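Local coordinates for beta-xylosidase (Uncultured organism, PDB 4MLG), which probably hydrolyses xylo-oligosaccharides from their non-reducing ends to release xylose, acting as a calcium-containing beta-propeller glycosidase of family 43, at residues 141-146 with 227-232; 232-237 with 252-257. All coordinates share one frame; numbering follows the deposited sequence.

Contact 1: residues 141-146 with 227-232; sequences PDKDGE and MHYYNG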
# COMPACT_ATOMS: atom_id res chain seq x y z
N PRO A 141 5.59 25.18 -5.60
CA PRO A 141 6.94 25.74 -5.51
C PRO A 141 6.96 26.97 -4.61
O PRO A 141 6.79 28.09 -5.10
CB PRO A 141 7.26 26.15 -6.96
CG PRO A 141 6.20 25.48 -7.81
CD PRO A 141 5.00 25.39 -6.93
N ASP A 142 7.16 26.76 -3.32
CA ASP A 142 7.13 27.85 -2.35
C ASP A 142 8.33 28.78 -2.50
O ASP A 142 9.34 28.42 -3.11
CB ASP A 142 7.08 27.29 -0.92
CG ASP A 142 6.74 28.35 0.11
OD1 ASP A 142 5.54 28.50 0.43
OD2 ASP A 142 7.66 29.03 0.59
N LYS A 143 8.20 29.98 -1.95
CA LYS A 143 9.25 31.00 -2.04
C LYS A 143 10.50 30.64 -1.24
O LYS A 143 11.56 31.23 -1.44
CB LYS A 143 8.71 32.35 -1.58
CG LYS A 143 8.10 32.33 -0.19
CD LYS A 143 7.60 33.71 0.22
CE LYS A 143 7.01 33.70 1.62
NZ LYS A 143 6.55 35.06 2.03
N ASP A 144 10.38 29.66 -0.34
CA ASP A 144 11.52 29.26 0.48
C ASP A 144 12.52 28.39 -0.29
O ASP A 144 13.58 28.04 0.22
CB ASP A 144 11.07 28.54 1.76
CG ASP A 144 10.20 27.33 1.48
OD1 ASP A 144 10.09 26.91 0.31
OD2 ASP A 144 9.62 26.79 2.45
N GLY A 145 12.17 28.06 -1.53
CA GLY A 145 13.03 27.25 -2.38
C GLY A 145 12.63 25.79 -2.41
O GLY A 145 13.08 25.03 -3.27
N GLU A 146 11.78 25.40 -1.47
CA GLU A 146 11.33 24.01 -1.38
C GLU A 146 10.05 23.78 -2.19
O GLU A 146 9.38 24.73 -2.60
CB GLU A 146 11.10 23.61 0.07
CG GLU A 146 12.30 23.83 0.99
CD GLU A 146 13.44 22.87 0.71
OE1 GLU A 146 13.21 21.84 0.04
OE2 GLU A 146 14.56 23.14 1.17
N MET A 227 -2.90 25.44 -4.25
CA MET A 227 -2.23 26.50 -3.50
C MET A 227 -1.60 27.51 -4.44
O MET A 227 -0.87 27.14 -5.36
CB MET A 227 -1.15 25.90 -2.60
CG MET A 227 -0.39 26.92 -1.78
SD MET A 227 -1.32 27.53 -0.36
CE MET A 227 -1.50 26.02 0.59
N HIS A 228 -1.87 28.79 -4.21
CA HIS A 228 -1.20 29.85 -4.96
C HIS A 228 -0.88 31.05 -4.07
O HIS A 228 -1.24 31.09 -2.90
CB HIS A 228 -2.01 30.27 -6.19
CG HIS A 228 -3.19 31.14 -5.89
ND1 HIS A 228 -4.47 30.65 -5.72
CD2 HIS A 228 -3.29 32.49 -5.74
CE1 HIS A 228 -5.30 31.65 -5.48
NE2 HIS A 228 -4.60 32.77 -5.48
N TYR A 229 -0.18 32.03 -4.65
CA TYR A 229 0.35 33.14 -3.87
C TYR A 229 0.04 34.48 -4.54
O TYR A 229 0.42 34.70 -5.70
CB TYR A 229 1.86 32.97 -3.71
CG TYR A 229 2.50 33.85 -2.66
CD1 TYR A 229 2.38 33.55 -1.31
CD2 TYR A 229 3.25 34.96 -3.02
CE1 TYR A 229 2.97 34.34 -0.35
CE2 TYR A 229 3.85 35.76 -2.07
CZ TYR A 229 3.71 35.45 -0.73
OH TYR A 229 4.30 36.24 0.22
N TYR A 230 -0.64 35.36 -3.82
CA TYR A 230 -1.01 36.67 -4.35
C TYR A 230 -0.94 37.76 -3.29
O TYR A 230 -1.50 37.63 -2.20
CB TYR A 230 -2.42 36.61 -4.96
CG TYR A 230 -3.04 37.97 -5.19
CD1 TYR A 230 -2.70 38.74 -6.29
CD2 TYR A 230 -3.99 38.48 -4.31
CE1 TYR A 230 -3.27 39.99 -6.50
CE2 TYR A 230 -4.57 39.72 -4.51
CZ TYR A 230 -4.21 40.47 -5.61
OH TYR A 230 -4.78 41.70 -5.81
N ASN A 231 -0.24 38.84 -3.63
CA ASN A 231 -0.12 40.01 -2.77
C ASN A 231 0.42 39.69 -1.37
O ASN A 231 -0.09 40.19 -0.37
CB ASN A 231 -1.46 40.75 -2.67
CG ASN A 231 -1.29 42.23 -2.42
OD1 ASN A 231 -0.23 42.69 -1.99
ND2 ASN A 231 -2.34 43.00 -2.69
N GLY A 232 1.45 38.85 -1.32
CA GLY A 232 2.07 38.48 -0.06
C GLY A 232 1.19 37.63 0.83
O GLY A 232 1.31 37.69 2.06
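A type I beta turn from Asp-142 to Gly-145, joining the antiparallel strands 138-141 and 147-151, sends Lys-143 across to Tyr-229 on strand 223-230. The bridge is a single hydrogen bond at the protein surface, from Lys-143 NZ to Tyr-229 OH (3.1 Å). Although CG of Lys-143 sits between the backbone N and the carbonyl carbon (chi1 55°), the rest of the chain is fully extended, which carries the ammonium out to the phenol. The two side chains meet at about a right angle, and NZ lies obliquely to the ring, 4.0 Å from Tyr-229 CZ. Two Asx turns shape the lysine's platform: Asp-142 OD2 accepts from Asp-144 N (2.9 Å), and Asp-144 OD1 takes Glu-146 N at the same length. Gly-145 completes the turn at a positive phi (100°). The tyrosine ring also packs on Trp-140 and meets Tyr-234 edge-to-face. A phenylalanine here would probably keep much of that aromatic packing but leave Lys-143 NZ without its phenolic acceptor. Such turn-to-strand bridging is consistent with neighbouring blades of the five-bladed beta-propeller of glycoside hydrolase family 43.

Contact 2: residues 232-237 with 252-257; sequences GKYYFS and DNPYGP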
# COMPACT_ATOMS: atom_id res chain seq x y z
N GLY A 232 1.45 38.85 -1.32
CA GLY A 232 2.07 38.48 -0.06
C GLY A 232 1.19 37.63 0.83
O GLY A 232 1.31 37.69 2.06
N LYS A 233 0.30 36.85 0.23
CA LYS A 233 -0.61 36.01 1.00
C LYS A 233 -0.82 34.66 0.33
O LYS A 233 -0.82 34.55 -0.89
CB LYS A 233 -1.95 36.73 1.19
CG LYS A 233 -2.72 36.30 2.43
CD LYS A 233 -4.08 36.98 2.50
CE LYS A 233 -3.95 38.49 2.44
NZ LYS A 233 -5.28 39.16 2.46
N TYR A 234 -1.00 33.62 1.14
CA TYR A 234 -1.25 32.27 0.62
C TYR A 234 -2.74 32.03 0.42
O TYR A 234 -3.57 32.50 1.19
CB TYR A 234 -0.68 31.21 1.56
CG TYR A 234 0.83 31.08 1.51
CD1 TYR A 234 1.43 30.11 0.72
CD2 TYR A 234 1.65 31.92 2.26
CE1 TYR A 234 2.81 29.98 0.68
CE2 TYR A 234 3.02 31.80 2.22
CZ TYR A 234 3.60 30.83 1.43
OH TYR A 234 4.97 30.70 1.38
N TYR A 235 -3.08 31.29 -0.63
CA TYR A 235 -4.46 30.95 -0.92
C TYR A 235 -4.63 29.45 -1.15
O TYR A 235 -4.25 28.94 -2.20
CB TYR A 235 -4.97 31.72 -2.14
CG TYR A 235 -5.14 33.21 -1.93
CD1 TYR A 235 -6.36 33.74 -1.53
CD2 TYR A 235 -4.08 34.08 -2.14
CE1 TYR A 235 -6.52 35.10 -1.33
CE2 TYR A 235 -4.23 35.45 -1.95
CZ TYR A 235 -5.45 35.95 -1.55
OH TYR A 235 -5.60 37.30 -1.36
N PHE A 236 -5.19 28.76 -0.16
CA PHE A 236 -5.48 27.34 -0.31
C PHE A 236 -6.94 27.14 -0.71
O PHE A 236 -7.84 27.30 0.11
CB PHE A 236 -5.17 26.59 0.98
CG PHE A 236 -5.47 25.11 0.90
CD1 PHE A 236 -4.59 24.25 0.27
CD2 PHE A 236 -6.63 24.60 1.46
CE1 PHE A 236 -4.85 22.89 0.20
CE2 PHE A 236 -6.91 23.24 1.38
CZ PHE A 236 -6.02 22.39 0.75
N SER A 237 -7.15 26.78 -1.97
CA SER A 237 -8.50 26.53 -2.47
C SER A 237 -8.74 25.03 -2.62
O SER A 237 -7.79 24.24 -2.70
CB SER A 237 -8.72 27.25 -3.80
OG SER A 237 -7.75 26.88 -4.75
N ASP A 252 -0.18 32.32 6.12
CA ASP A 252 1.07 33.06 5.94
C ASP A 252 2.27 32.15 5.66
O ASP A 252 3.39 32.62 5.48
CB ASP A 252 1.35 33.95 7.15
CG ASP A 252 1.64 33.16 8.41
OD1 ASP A 252 1.15 32.02 8.53
OD2 ASP A 252 2.35 33.68 9.29
N ASN A 253 2.02 30.84 5.62
CA ASN A 253 3.08 29.87 5.36
C ASN A 253 2.51 28.54 4.86
O ASN A 253 1.36 28.21 5.15
CB ASN A 253 3.94 29.66 6.61
CG ASN A 253 3.24 28.86 7.68
OD1 ASN A 253 3.43 27.65 7.80
ND2 ASN A 253 2.42 29.54 8.48
N PRO A 254 3.30 27.77 4.10
CA PRO A 254 2.84 26.52 3.49
C PRO A 254 2.35 25.47 4.50
O PRO A 254 1.60 24.57 4.12
CB PRO A 254 4.07 26.00 2.75
CG PRO A 254 5.23 26.75 3.33
CD PRO A 254 4.68 28.09 3.68
N TYR A 255 2.78 25.58 5.76
CA TYR A 255 2.36 24.64 6.79
C TYR A 255 1.22 25.18 7.64
O TYR A 255 0.20 24.52 7.80
CB TYR A 255 3.54 24.28 7.70
CG TYR A 255 4.61 23.42 7.06
CD1 TYR A 255 4.42 22.06 6.90
CD2 TYR A 255 5.81 23.97 6.63
CE1 TYR A 255 5.39 21.26 6.33
CE2 TYR A 255 6.79 23.19 6.06
CZ TYR A 255 6.58 21.84 5.91
OH TYR A 255 7.55 21.05 5.33
N GLY A 256 1.42 26.38 8.18
CA GLY A 256 0.51 26.99 9.13
C GLY A 256 -0.96 26.92 8.76
O GLY A 256 -1.30 26.92 7.57
N PRO A 257 -1.84 26.87 9.77
CA PRO A 257 -3.29 26.72 9.59
C PRO A 257 -3.86 27.76 8.64
O PRO A 257 -3.44 28.92 8.66
CB PRO A 257 -3.83 26.93 11.00
CG PRO A 257 -2.72 26.50 11.89
CD PRO A 257 -1.46 26.92 11.19
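Tyr-234, on strand 233-239, lays its ring against the backbone running from Asp-252 to Pro-254, and its side chain can be read atom by atom. CB points toward the loop, and CG stands anti to the carbonyl carbon (chi1 -75°), a setting that brings one ring face against the Asn-253 to Pro-254 peptide. CD2 of Tyr-234 lies 3.5 Å from Asn-253 N, while CE2 approaches Asp-252 O at 3.4 Å, obliquely to the ring. That face receives the peptide with Asn-253 C 4.1 Å above the plane over the ring centre, and with Pro-254 N displaced toward the rim. Further out, Tyr-234 CZ packs on Pro-254 CD at 3.7 Å, the two side chains crossing obliquely. The phenol oxygen passes the same proline carbon and makes its hydrogen bond elsewhere, with Asp-142 OD1.

The loop that takes up the ring links the antiparallel strands 246-251 and 258-265 of the propeller sheet, and an Asx turn shapes it. Asn-253 OD1 accepts Tyr-255 N (3.0 Å), which comes from 46° above the carbonyl plane. The nitrogen of the same amide acts as a donor: Asn-253 ND2 gives a hydrogen bond to Asp-252 OD1 at 2.8 Å, almost in its own amide plane but from above the carboxylate. With both ends of the amide engaged, rotation of the Asn-253 side chain is restrained. Beyond the ring, Pro-254 O accepts a hydrogen bond from Tyr-150 OH, tying the loop to strand 147-151.

How the contacts relate
Contact 1 closes before contact 2 opens, yet their centres are only about 8 Å apart and they share Gly-232, in the turn between the antiparallel neighbours 223-230 and 233-239. A backbone bond from Tyr-235 N to His-228 O (2.9 Å) pairs these strands. Between the two contacts, the Asp-142 to Tyr-234 bond ties the turn that carries Lys-143 to the ring lying on 252-257, and Asp-142 OD1 is also hydrogen-bonded to Trp-140 NE1. In this protein the hairpin of strands 223-230 and 233-239 thus joins the turn at 141-146 to the loop at 252-257, which lie far apart in sequence but on one side of the chain's centre.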